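Local atomic coordinates of CalsepRRP (Calystegia sepium, PDB entry 1JY5), a protein that belongs to the RNase T2 family and may bind and cleave RNA. Residues Y7-E18 with K171-F182; W79-C90 with D97-H105. One frame throughout, in Å; residues are numbered along the deposited sequence.

Contact 1: Y7-E18 with K171-F182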
loop_
_atom_site.group_PDB
_atom_site.type_symbol
_atom_site.label_atom_id
_atom_site.label_comp_id
_atom_site.label_asym_id
_atom_site.label_seq_id
_atom_site.Cartn_x
_atom_site.Cartn_y
_atom_site.Cartn_z
ATOM N N TYR A 7 -4.873 -14.602 3.505
ATOM C CA TYR A 7 -5.447 -13.302 3.807
ATOM C C TYR A 7 -4.862 -12.231 2.897
ATOM O O TYR A 7 -3.890 -12.465 2.175
ATOM C CB TYR A 7 -5.175 -12.944 5.275
ATOM C CG TYR A 7 -3.709 -12.696 5.566
ATOM C CD1 TYR A 7 -3.161 -11.415 5.448
ATOM C CD2 TYR A 7 -2.851 -13.754 5.880
ATOM C CE1 TYR A 7 -1.793 -11.194 5.627
ATOM C CE2 TYR A 7 -1.481 -13.545 6.060
ATOM C CZ TYR A 7 -0.960 -12.268 5.928
ATOM O OH TYR A 7 0.396 -12.072 6.051
ATOM N N PHE A 8 -5.472 -11.053 2.949
ATOM C CA PHE A 8 -5.059 -9.906 2.155
ATOM C C PHE A 8 -4.273 -8.900 2.994
ATOM O O PHE A 8 -4.642 -8.605 4.136
ATOM C CB PHE A 8 -6.291 -9.168 1.614
ATOM C CG PHE A 8 -6.881 -9.757 0.368
ATOM C CD1 PHE A 8 -8.211 -10.172 0.341
ATOM C CD2 PHE A 8 -6.140 -9.806 -0.807
ATOM C CE1 PHE A 8 -8.796 -10.615 -0.843
ATOM C CE2 PHE A 8 -6.714 -10.246 -1.996
ATOM C CZ PHE A 8 -8.043 -10.651 -2.015
ATOM N N THR A 9 -3.183 -8.378 2.439
ATOM C CA THR A 9 -2.433 -7.330 3.124
ATOM C C THR A 9 -2.587 -6.084 2.259
ATOM O O THR A 9 -2.256 -6.108 1.072
ATOM C CB THR A 9 -0.913 -7.641 3.256
ATOM O OG1 THR A 9 -0.700 -8.603 4.296
ATOM C CG2 THR A 9 -0.124 -6.363 3.587
ATOM N N LEU A 10 -3.139 -5.012 2.823
ATOM C CA LEU A 10 -3.245 -3.764 2.068
ATOM C C LEU A 10 -2.041 -2.955 2.544
ATOM O O LEU A 10 -1.985 -2.542 3.699
ATOM C CB LEU A 10 -4.546 -2.994 2.382
ATOM C CG LEU A 10 -4.665 -1.580 1.779
ATOM C CD1 LEU A 10 -4.636 -1.661 0.264
ATOM C CD2 LEU A 10 -5.958 -0.883 2.233
ATOM N N ALA A 11 -1.064 -2.762 1.666
ATOM C CA ALA A 11 0.122 -1.999 2.024
ATOM C C ALA A 11 -0.033 -0.587 1.488
ATOM O O ALA A 11 -0.437 -0.387 0.340
ATOM C CB ALA A 11 1.376 -2.659 1.451
ATOM N N LEU A 12 0.277 0.390 2.335
ATOM C CA LEU A 12 0.163 1.799 1.975
ATOM C C LEU A 12 1.521 2.482 2.118
ATOM O O LEU A 12 2.278 2.193 3.043
ATOM C CB LEU A 12 -0.864 2.481 2.884
ATOM C CG LEU A 12 -2.251 1.821 2.916
ATOM C CD1 LEU A 12 -3.127 2.511 3.950
ATOM C CD2 LEU A 12 -2.888 1.892 1.532
ATOM N N THR A 13 1.820 3.394 1.204
ATOM C CA THR A 13 3.092 4.100 1.218
ATOM C C THR A 13 2.922 5.550 1.651
ATOM O O THR A 13 2.011 6.236 1.186
ATOM C CB THR A 13 3.728 4.098 -0.184
ATOM O OG1 THR A 13 3.865 2.748 -0.643
ATOM C CG2 THR A 13 5.092 4.765 -0.156
ATOM N N TRP A 14 3.790 6.016 2.543
ATOM C CA TRP A 14 3.724 7.408 2.976
ATOM C C TRP A 14 4.496 8.184 1.909
ATOM O O TRP A 14 5.719 8.083 1.811
ATOM C CB TRP A 14 4.365 7.578 4.356
ATOM C CG TRP A 14 4.287 8.997 4.858
ATOM C CD1 TRP A 14 5.291 9.925 4.863
ATOM C CD2 TRP A 14 3.126 9.661 5.380
ATOM N NE1 TRP A 14 4.827 11.127 5.356
ATOM C CE2 TRP A 14 3.502 10.993 5.679
ATOM C CE3 TRP A 14 1.804 9.262 5.621
ATOM C CZ2 TRP A 14 2.604 11.925 6.208
ATOM C CZ3 TRP A 14 0.909 10.189 6.148
ATOM C CH2 TRP A 14 1.316 11.510 6.435
ATOM N N SER A 15 3.767 8.953 1.105
ATOM C CA SER A 15 4.365 9.706 0.004
ATOM C C SER A 15 5.543 10.593 0.397
ATOM O O SER A 15 6.511 10.723 -0.360
ATOM C CB SER A 15 3.299 10.558 -0.697
ATOM O OG SER A 15 2.892 11.649 0.110
ATOM N N GLY A 16 5.459 11.197 1.576
ATOM C CA GLY A 16 6.521 12.077 2.038
ATOM C C GLY A 16 7.854 11.380 2.238
ATOM O O GLY A 16 8.911 11.961 2.001
ATOM N N THR A 17 7.812 10.125 2.661
ATOM C CA THR A 17 9.037 9.375 2.903
ATOM C C THR A 17 9.636 8.840 1.605
ATOM O O THR A 17 10.825 8.513 1.534
ATOM C CB THR A 17 8.762 8.212 3.865
ATOM O OG1 THR A 17 8.284 8.740 5.106
ATOM C CG2 THR A 17 10.020 7.398 4.117
ATOM N N GLU A 18 8.808 8.768 0.573
ATOM C CA GLU A 18 9.245 8.265 -0.720
ATOM C C GLU A 18 9.850 9.389 -1.552
ATOM O O GLU A 18 10.515 9.149 -2.561
ATOM C CB GLU A 18 8.051 7.652 -1.456
ATOM C CG GLU A 18 8.328 6.309 -2.102
ATOM C CD GLU A 18 8.933 5.308 -1.139
ATOM O OE1 GLU A 18 8.382 5.116 -0.037
ATOM O OE2 GLU A 18 9.967 4.707 -1.490
ATOM N N LYS A 171 11.870 3.890 7.146
ATOM C CA LYS A 171 13.013 4.146 6.295
ATOM C C LYS A 171 13.896 5.102 7.087
ATOM O O LYS A 171 13.633 6.304 7.140
ATOM C CB LYS A 171 12.552 4.791 4.987
ATOM C CG LYS A 171 13.614 4.935 3.921
ATOM C CD LYS A 171 13.005 5.566 2.680
ATOM C CE LYS A 171 14.014 5.701 1.554
ATOM N NZ LYS A 171 13.395 6.346 0.357
ATOM N N SER A 172 14.916 4.541 7.731
ATOM C CA SER A 172 15.870 5.296 8.540
ATOM C C SER A 172 15.273 5.827 9.839
ATOM O O SER A 172 15.826 5.614 10.922
ATOM C CB SER A 172 16.446 6.460 7.732
ATOM O OG SER A 172 17.431 7.153 8.481
ATOM N N ASP A 173 14.150 6.527 9.727
ATOM C CA ASP A 173 13.482 7.093 10.890
ATOM C C ASP A 173 12.084 7.605 10.550
ATOM O O ASP A 173 11.324 8.002 11.433
ATOM C CB ASP A 173 14.305 8.244 11.461
ATOM C CG ASP A 173 13.672 8.843 12.688
ATOM O OD1 ASP A 173 13.571 8.119 13.702
ATOM O OD2 ASP A 173 13.265 10.025 12.641
ATOM N N ALA A 174 11.753 7.599 9.266
ATOM C CA ALA A 174 10.451 8.066 8.804
ATOM C C ALA A 174 9.536 6.897 8.443
ATOM O O ALA A 174 9.988 5.895 7.890
ATOM C CB ALA A 174 10.634 8.961 7.592
ATOM N N VAL A 175 8.250 7.034 8.751
ATOM C CA VAL A 175 7.283 5.994 8.428
ATOM C C VAL A 175 7.181 5.883 6.908
ATOM O O VAL A 175 6.857 6.856 6.221
ATOM C CB VAL A 175 5.892 6.325 9.007
ATOM C CG1 VAL A 175 4.876 5.271 8.571
ATOM C CG2 VAL A 175 5.974 6.378 10.527
ATOM N N GLU A 176 7.475 4.698 6.384
ATOM C CA GLU A 176 7.424 4.480 4.948
ATOM C C GLU A 176 6.221 3.664 4.503
ATOM O O GLU A 176 5.602 3.969 3.485
ATOM C CB GLU A 176 8.705 3.792 4.464
ATOM C CG GLU A 176 8.666 3.417 2.992
ATOM C CD GLU A 176 10.009 2.955 2.456
ATOM O OE1 GLU A 176 10.649 2.092 3.099
ATOM O OE2 GLU A 176 10.418 3.454 1.384
ATOM N N GLN A 177 5.874 2.639 5.272
ATOM C CA GLN A 177 4.757 1.786 4.895
ATOM C C GLN A 177 3.904 1.316 6.069
ATOM O O GLN A 177 4.414 1.013 7.148
ATOM C CB GLN A 177 5.304 0.577 4.119
ATOM C CG GLN A 177 4.275 -0.454 3.670
ATOM C CD GLN A 177 4.890 -1.532 2.785
ATOM O OE1 GLN A 177 5.268 -1.273 1.640
ATOM N NE2 GLN A 177 5.004 -2.741 3.318
ATOM N N VAL A 178 2.592 1.288 5.855
ATOM C CA VAL A 178 1.661 0.801 6.866
ATOM C C VAL A 178 0.891 -0.352 6.229
ATOM O O VAL A 178 0.413 -0.234 5.100
ATOM C CB VAL A 178 0.675 1.901 7.333
ATOM C CG1 VAL A 178 -0.453 1.281 8.157
ATOM C CG2 VAL A 178 1.417 2.929 8.194
ATOM N N GLN A 179 0.786 -1.463 6.950
ATOM C CA GLN A 179 0.083 -2.641 6.454
ATOM C C GLN A 179 -1.138 -2.978 7.301
ATOM O O GLN A 179 -1.043 -3.099 8.522
ATOM C CB GLN A 179 1.029 -3.845 6.434
ATOM C CG GLN A 179 2.184 -3.733 5.444
ATOM C CD GLN A 179 3.220 -4.830 5.645
ATOM O OE1 GLN A 179 2.970 -5.814 6.340
ATOM N NE2 GLN A 179 4.383 -4.669 5.030
ATOM N N ILE A 180 -2.281 -3.116 6.632
ATOM C CA ILE A 180 -3.553 -3.462 7.261
ATOM C C ILE A 180 -3.987 -4.778 6.628
ATOM O O ILE A 180 -3.957 -4.912 5.403
ATOM C CB ILE A 180 -4.653 -2.422 6.948
ATOM C CG1 ILE A 180 -4.189 -1.020 7.346
ATOM C CG2 ILE A 180 -5.938 -2.791 7.686
ATOM C CD1 ILE A 180 -3.849 -0.880 8.806
ATOM N N CYS A 181 -4.410 -5.740 7.442
ATOM C CA CYS A 181 -4.811 -7.040 6.908
ATOM C C CYS A 181 -6.322 -7.283 6.850
ATOM O O CYS A 181 -7.073 -6.767 7.671
ATOM C CB CYS A 181 -4.087 -8.147 7.696
ATOM S SG CYS A 181 -2.301 -7.994 7.400
ATOM N N PHE A 182 -6.750 -8.043 5.842
ATOM C CA PHE A 182 -8.157 -8.378 5.639
ATOM C C PHE A 182 -8.328 -9.865 5.323
ATOM O O PHE A 182 -7.470 -10.456 4.666
ATOM C CB PHE A 182 -8.751 -7.594 4.459
ATOM C CG PHE A 182 -8.742 -6.100 4.635
ATOM C CD1 PHE A 182 -7.623 -5.351 4.280
ATOM C CD2 PHE A 182 -9.856 -5.442 5.157
ATOM C CE1 PHE A 182 -7.608 -3.966 4.444
ATOM C CE2 PHE A 182 -9.853 -4.051 5.326
ATOM C CZ PHE A 182 -8.724 -3.314 4.968
#

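Contact 2: W79-C90 with D97-H105. Unlike the reference sequence in segment 79-90: Pro85 (reference Met).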
loop_
_atom_site.group_PDB
_atom_site.type_symbol
_atom_site.label_atom_id
_atom_site.label_comp_id
_atom_site.label_asym_id
_atom_site.label_seq_id
_atom_site.Cartn_x
_atom_site.Cartn_y
_atom_site.Cartn_z
ATOM N N TRP A 79 -2.645 5.498 -6.471
ATOM C CA TRP A 79 -1.745 4.359 -6.619
ATOM C C TRP A 79 -0.577 4.778 -7.525
ATOM O O TRP A 79 -0.226 4.073 -8.465
ATOM C CB TRP A 79 -2.479 3.173 -7.250
ATOM C CG TRP A 79 -1.801 1.848 -7.023
ATOM C CD1 TRP A 79 -0.460 1.610 -6.977
ATOM C CD2 TRP A 79 -2.438 0.582 -6.825
ATOM N NE1 TRP A 79 -0.219 0.275 -6.758
ATOM C CE2 TRP A 79 -1.417 -0.380 -6.661
ATOM C CE3 TRP A 79 -3.774 0.168 -6.768
ATOM C CZ2 TRP A 79 -1.690 -1.738 -6.447
ATOM C CZ3 TRP A 79 -4.047 -1.179 -6.555
ATOM C CH2 TRP A 79 -3.006 -2.116 -6.396
ATOM N N PRO A 80 0.039 5.939 -7.251
ATOM C CA PRO A 80 1.158 6.390 -8.089
ATOM C C PRO A 80 2.482 5.689 -7.798
ATOM O O PRO A 80 2.624 4.975 -6.808
ATOM C CB PRO A 80 1.271 7.882 -7.761
ATOM C CG PRO A 80 -0.011 8.220 -7.051
ATOM C CD PRO A 80 -0.326 6.981 -6.278
ATOM N N SER A 81 3.451 5.928 -8.674
ATOM C CA SER A 81 4.794 5.394 -8.528
ATOM C C SER A 81 5.645 6.577 -8.051
ATOM O O SER A 81 5.351 7.725 -8.395
ATOM C CB SER A 81 5.304 4.891 -9.880
ATOM O OG SER A 81 6.612 4.367 -9.770
ATOM N N TYR A 82 6.678 6.315 -7.251
ATOM C CA TYR A 82 7.543 7.391 -6.761
ATOM C C TYR A 82 8.985 7.241 -7.247
ATOM O O TYR A 82 9.931 7.508 -6.502
ATOM C CB TYR A 82 7.538 7.450 -5.225
ATOM C CG TYR A 82 6.194 7.772 -4.617
ATOM C CD1 TYR A 82 5.332 6.756 -4.214
ATOM C CD2 TYR A 82 5.764 9.094 -4.487
ATOM C CE1 TYR A 82 4.072 7.041 -3.699
ATOM C CE2 TYR A 82 4.500 9.392 -3.975
ATOM C CZ TYR A 82 3.658 8.356 -3.584
ATOM O OH TYR A 82 2.399 8.637 -3.099
ATOM N N SER A 83 9.143 6.824 -8.500
ATOM C CA SER A 83 10.463 6.627 -9.088
ATOM C C SER A 83 10.340 6.595 -10.612
ATOM O O SER A 83 9.249 6.379 -11.143
ATOM C CB SER A 83 11.058 5.308 -8.586
ATOM O OG SER A 83 12.431 5.197 -8.922
ATOM N N CYS A 84 11.453 6.817 -11.311
ATOM C CA CYS A 84 11.450 6.808 -12.772
ATOM C C CYS A 84 12.003 5.524 -13.380
ATOM O O CYS A 84 11.556 5.092 -14.444
ATOM C CB CYS A 84 12.217 8.021 -13.316
ATOM S SG CYS A 84 11.430 9.579 -12.813
ATOM N N PRO A 85 12.989 4.893 -12.723
ATOM C CA PRO A 85 13.514 3.658 -13.306
ATOM C C PRO A 85 12.460 2.556 -13.288
ATOM O O PRO A 85 11.765 2.364 -12.289
ATOM C CB PRO A 85 14.715 3.339 -12.417
ATOM C CG PRO A 85 14.312 3.903 -11.092
ATOM C CD PRO A 85 13.719 5.239 -11.492
ATOM N N SER A 86 12.338 1.843 -14.401
ATOM C CA SER A 86 11.362 0.768 -14.522
ATOM C C SER A 86 11.602 -0.336 -13.497
ATOM O O SER A 86 12.743 -0.652 -13.162
ATOM C CB SER A 86 11.409 0.182 -15.934
ATOM O OG SER A 86 10.512 -0.907 -16.064
ATOM N N SER A 87 10.512 -0.912 -12.998
ATOM C CA SER A 87 10.591 -1.994 -12.021
ATOM C C SER A 87 10.491 -3.318 -12.771
ATOM O O SER A 87 10.206 -3.333 -13.966
ATOM C CB SER A 87 9.444 -1.876 -11.014
ATOM O OG SER A 87 8.187 -1.859 -11.676
ATOM N N SER A 88 10.724 -4.429 -12.082
ATOM C CA SER A 88 10.644 -5.722 -12.745
ATOM C C SER A 88 10.020 -6.782 -11.862
ATOM O O SER A 88 10.131 -6.746 -10.636
ATOM C CB SER A 88 12.034 -6.193 -13.189
ATOM O OG SER A 88 12.879 -6.420 -12.077
ATOM N N ALA A 89 9.357 -7.735 -12.500
ATOM C CA ALA A 89 8.726 -8.813 -11.770
ATOM C C ALA A 89 8.308 -9.923 -12.711
ATOM O O ALA A 89 7.980 -9.679 -13.872
ATOM C CB ALA A 89 7.511 -8.293 -11.015
ATOM N N CYS A 90 8.339 -11.147 -12.197
ATOM C CA CYS A 90 7.919 -12.316 -12.955
ATOM C C CYS A 90 8.661 -12.498 -14.280
ATOM O O CYS A 90 8.078 -12.967 -15.254
ATOM C CB CYS A 90 6.417 -12.220 -13.218
ATOM S SG CYS A 90 5.438 -11.790 -11.739
ATOM N N ASP A 97 3.831 0.668 -12.111
ATOM C CA ASP A 97 3.655 0.028 -10.822
ATOM C C ASP A 97 2.407 -0.851 -10.846
ATOM O O ASP A 97 2.347 -1.868 -10.159
ATOM C CB ASP A 97 3.583 1.083 -9.700
ATOM C CG ASP A 97 2.380 2.019 -9.819
ATOM O OD1 ASP A 97 1.810 2.182 -10.920
ATOM O OD2 ASP A 97 2.017 2.626 -8.794
ATOM N N LEU A 98 1.424 -0.474 -11.659
ATOM C CA LEU A 98 0.193 -1.249 -11.772
ATOM C C LEU A 98 0.476 -2.595 -12.444
ATOM O O LEU A 98 0.018 -3.633 -11.974
ATOM C CB LEU A 98 -0.855 -0.480 -12.587
ATOM C CG LEU A 98 -1.165 0.958 -12.147
ATOM C CD1 LEU A 98 -2.247 1.557 -13.051
ATOM C CD2 LEU A 98 -1.632 0.970 -10.687
ATOM N N ALA A 99 1.223 -2.578 -13.546
ATOM C CA ALA A 99 1.549 -3.813 -14.251
ATOM C C ALA A 99 2.381 -4.708 -13.332
ATOM O O ALA A 99 2.234 -5.936 -13.332
ATOM C CB ALA A 99 2.321 -3.507 -15.534
ATOM N N TYR A 100 3.241 -4.080 -12.538
ATOM C CA TYR A 100 4.104 -4.795 -11.592
ATOM C C TYR A 100 3.290 -5.520 -10.504
ATOM O O TYR A 100 3.475 -6.717 -10.270
ATOM C CB TYR A 100 5.080 -3.804 -10.937
ATOM C CG TYR A 100 5.906 -4.373 -9.800
ATOM C CD1 TYR A 100 7.159 -4.932 -10.028
ATOM C CD2 TYR A 100 5.437 -4.329 -8.494
ATOM C CE1 TYR A 100 7.928 -5.429 -8.976
ATOM C CE2 TYR A 100 6.191 -4.825 -7.438
ATOM C CZ TYR A 100 7.432 -5.371 -7.679
ATOM O OH TYR A 100 8.178 -5.848 -6.613
ATOM N N GLU A 101 2.394 -4.788 -9.843
ATOM C CA GLU A 101 1.569 -5.357 -8.784
ATOM C C GLU A 101 0.576 -6.386 -9.319
ATOM O O GLU A 101 0.271 -7.368 -8.645
ATOM C CB GLU A 101 0.823 -4.244 -8.037
ATOM C CG GLU A 101 1.740 -3.305 -7.255
ATOM C CD GLU A 101 2.459 -4.003 -6.108
ATOM O OE1 GLU A 101 3.567 -3.559 -5.732
ATOM O OE2 GLU A 101 1.914 -4.989 -5.565
ATOM N N TRP A 102 0.061 -6.161 -10.522
ATOM C CA TRP A 102 -0.879 -7.114 -11.091
ATOM C C TRP A 102 -0.179 -8.442 -11.360
ATOM O O TRP A 102 -0.636 -9.494 -10.927
ATOM C CB TRP A 102 -1.462 -6.615 -12.409
ATOM C CG TRP A 102 -2.152 -7.728 -13.112
ATOM C CD1 TRP A 102 -1.739 -8.370 -14.242
ATOM C CD2 TRP A 102 -3.330 -8.410 -12.668
ATOM N NE1 TRP A 102 -2.587 -9.416 -14.527
ATOM C CE2 TRP A 102 -3.572 -9.461 -13.575
ATOM C CE3 TRP A 102 -4.203 -8.236 -11.583
ATOM C CZ2 TRP A 102 -4.655 -10.337 -13.437
ATOM C CZ3 TRP A 102 -5.282 -9.109 -11.444
ATOM C CH2 TRP A 102 -5.495 -10.149 -12.372
ATOM N N ALA A 103 0.927 -8.384 -12.088
ATOM C CA ALA A 103 1.669 -9.588 -12.424
ATOM C C ALA A 103 2.140 -10.333 -11.185
ATOM O O ALA A 103 1.922 -11.539 -11.043
ATOM C CB ALA A 103 2.868 -9.237 -13.309
ATOM N N LYS A 104 2.770 -9.604 -10.272
ATOM C CA LYS A 104 3.325 -10.199 -9.067
ATOM C C LYS A 104 2.323 -10.646 -8.003
ATOM O O LYS A 104 2.470 -11.732 -7.429
ATOM C CB LYS A 104 4.329 -9.223 -8.444
ATOM C CG LYS A 104 5.236 -9.835 -7.384
ATOM C CD LYS A 104 6.173 -8.777 -6.820
ATOM C CE LYS A 104 7.242 -9.383 -5.940
ATOM N NZ LYS A 104 8.097 -8.325 -5.353
ATOM N N HIS A 105 1.301 -9.831 -7.755
ATOM C CA HIS A 105 0.314 -10.136 -6.713
ATOM C C HIS A 105 -1.150 -10.239 -7.148
ATOM O O HIS A 105 -1.880 -11.111 -6.675
ATOM C CB HIS A 105 0.407 -9.078 -5.609
ATOM C CG HIS A 105 1.720 -9.054 -4.889
ATOM N ND1 HIS A 105 2.109 -10.045 -4.014
ATOM C CD2 HIS A 105 2.711 -8.129 -4.869
ATOM C CE1 HIS A 105 3.276 -9.731 -3.483
ATOM N NE2 HIS A 105 3.663 -8.573 -3.984
HETATM O O HOH W 1 9.939 -8.651 -8.290
#

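Contact 1: Y7-E18 with K171-F182
With chi1 at -60°, Thr17 sets its hydroxyl beside its backbone N and its methyl anti to that N, and the two branches serve different partners. OG1 donates to Val175 O over 2.6 Å, coming from above the carbonyl plane, 49° out of it; CG2 lies 3.7 Å from Lys171 CB, the two side chains running past each other in opposite senses. At the other end Phe182 lies alongside Leu10, pointing the same way, and its ring edge meets Leu10 CB at 3.8 Å through CE1. Between these ends strands 7-14 and 174-182 pair antiparallel at 156°. Seven backbone bonds join them, from Phe8 N to Phe182 O (2.7 Å) as far as Trp14 N to Glu176 O (2.9 Å). The nearly coplanar carboxylates of Glu18 and Glu176 bring Glu18 OE1 3.0 Å from Glu176 OE2, which may favour a proton on one, or be eased by the Lys171 ammonium, too far for a salt bridge. Glu176 and Gln177 form a classic beta bulge opposite Lys169. Cys181, disulfide-bonded to Cys191, places SG 3.5 Å from Thr9 OG1, a hydroxyl hydrogen-bonded to Asp48. In the central antiparallel sheet, strand 40-48 flanks 7-14, while 167-171 and 188-189 pair with 174-182.

Contact 2: W79-C90 with D97-H105
Trp79 receives the methyl CD2 of Leu98 over one face of its indole, 3.9 Å from the centroid of the five-membered ring and 13° off the normal, a CH-pi contact. Glu101 CG meets the same ring at its edge, 3.9 Å from CZ2. With CG anti to the backbone N (chi1 -161°), the indole extends along the start of helix 97-106. Asp97 OD2 approaches Trp79 O to 2.7 Å and Pro80 O to 3.1 Å. Were Trp79 replaced by an alanine, Leu98 CD2 and Glu101 CG would probably lose the ring they pack on, with a gap opened between them. Farther along, Ala89 CB sits 3.5 Å from Tyr100 CD1, and Ser88 O meets the ring edge at CE1, 3.1 Å away. Lys104 NZ donates to Tyr100 OH (2.8 Å), and a water bonded to Ser88 O also reaches this amine, weakly. Cys90 SG, in a disulfide with Cys57, packs on Ala103 CB. Strand 87-89 runs beside the helix at 17° and pairs with 92-94; helix 116-129 and Ile42 of strand 40-48 also pack on Trp79.

Contact 1 belongs to the core, its centre about 6 Å from that of the chain and most of its touching residues buried; contact 2 lies at the surface, about 12 Å out. Their chemistry follows: strand pairing by regular backbone bonds in 7-18 with 171-182, against side-chain packing of a loop and short strand on a helix in 79-90 with 97-105. Contact 1 also buries more area, 898 against 519 Å². The whole of 79-105 falls in the chain between the two segments of contact 1. Strand 40-48 borders both, and the two meet directly where Tyr82 packs on Ser15 and Glu18. Each includes a disulfide cysteine, Cys181 in the first and Cys90 in the second.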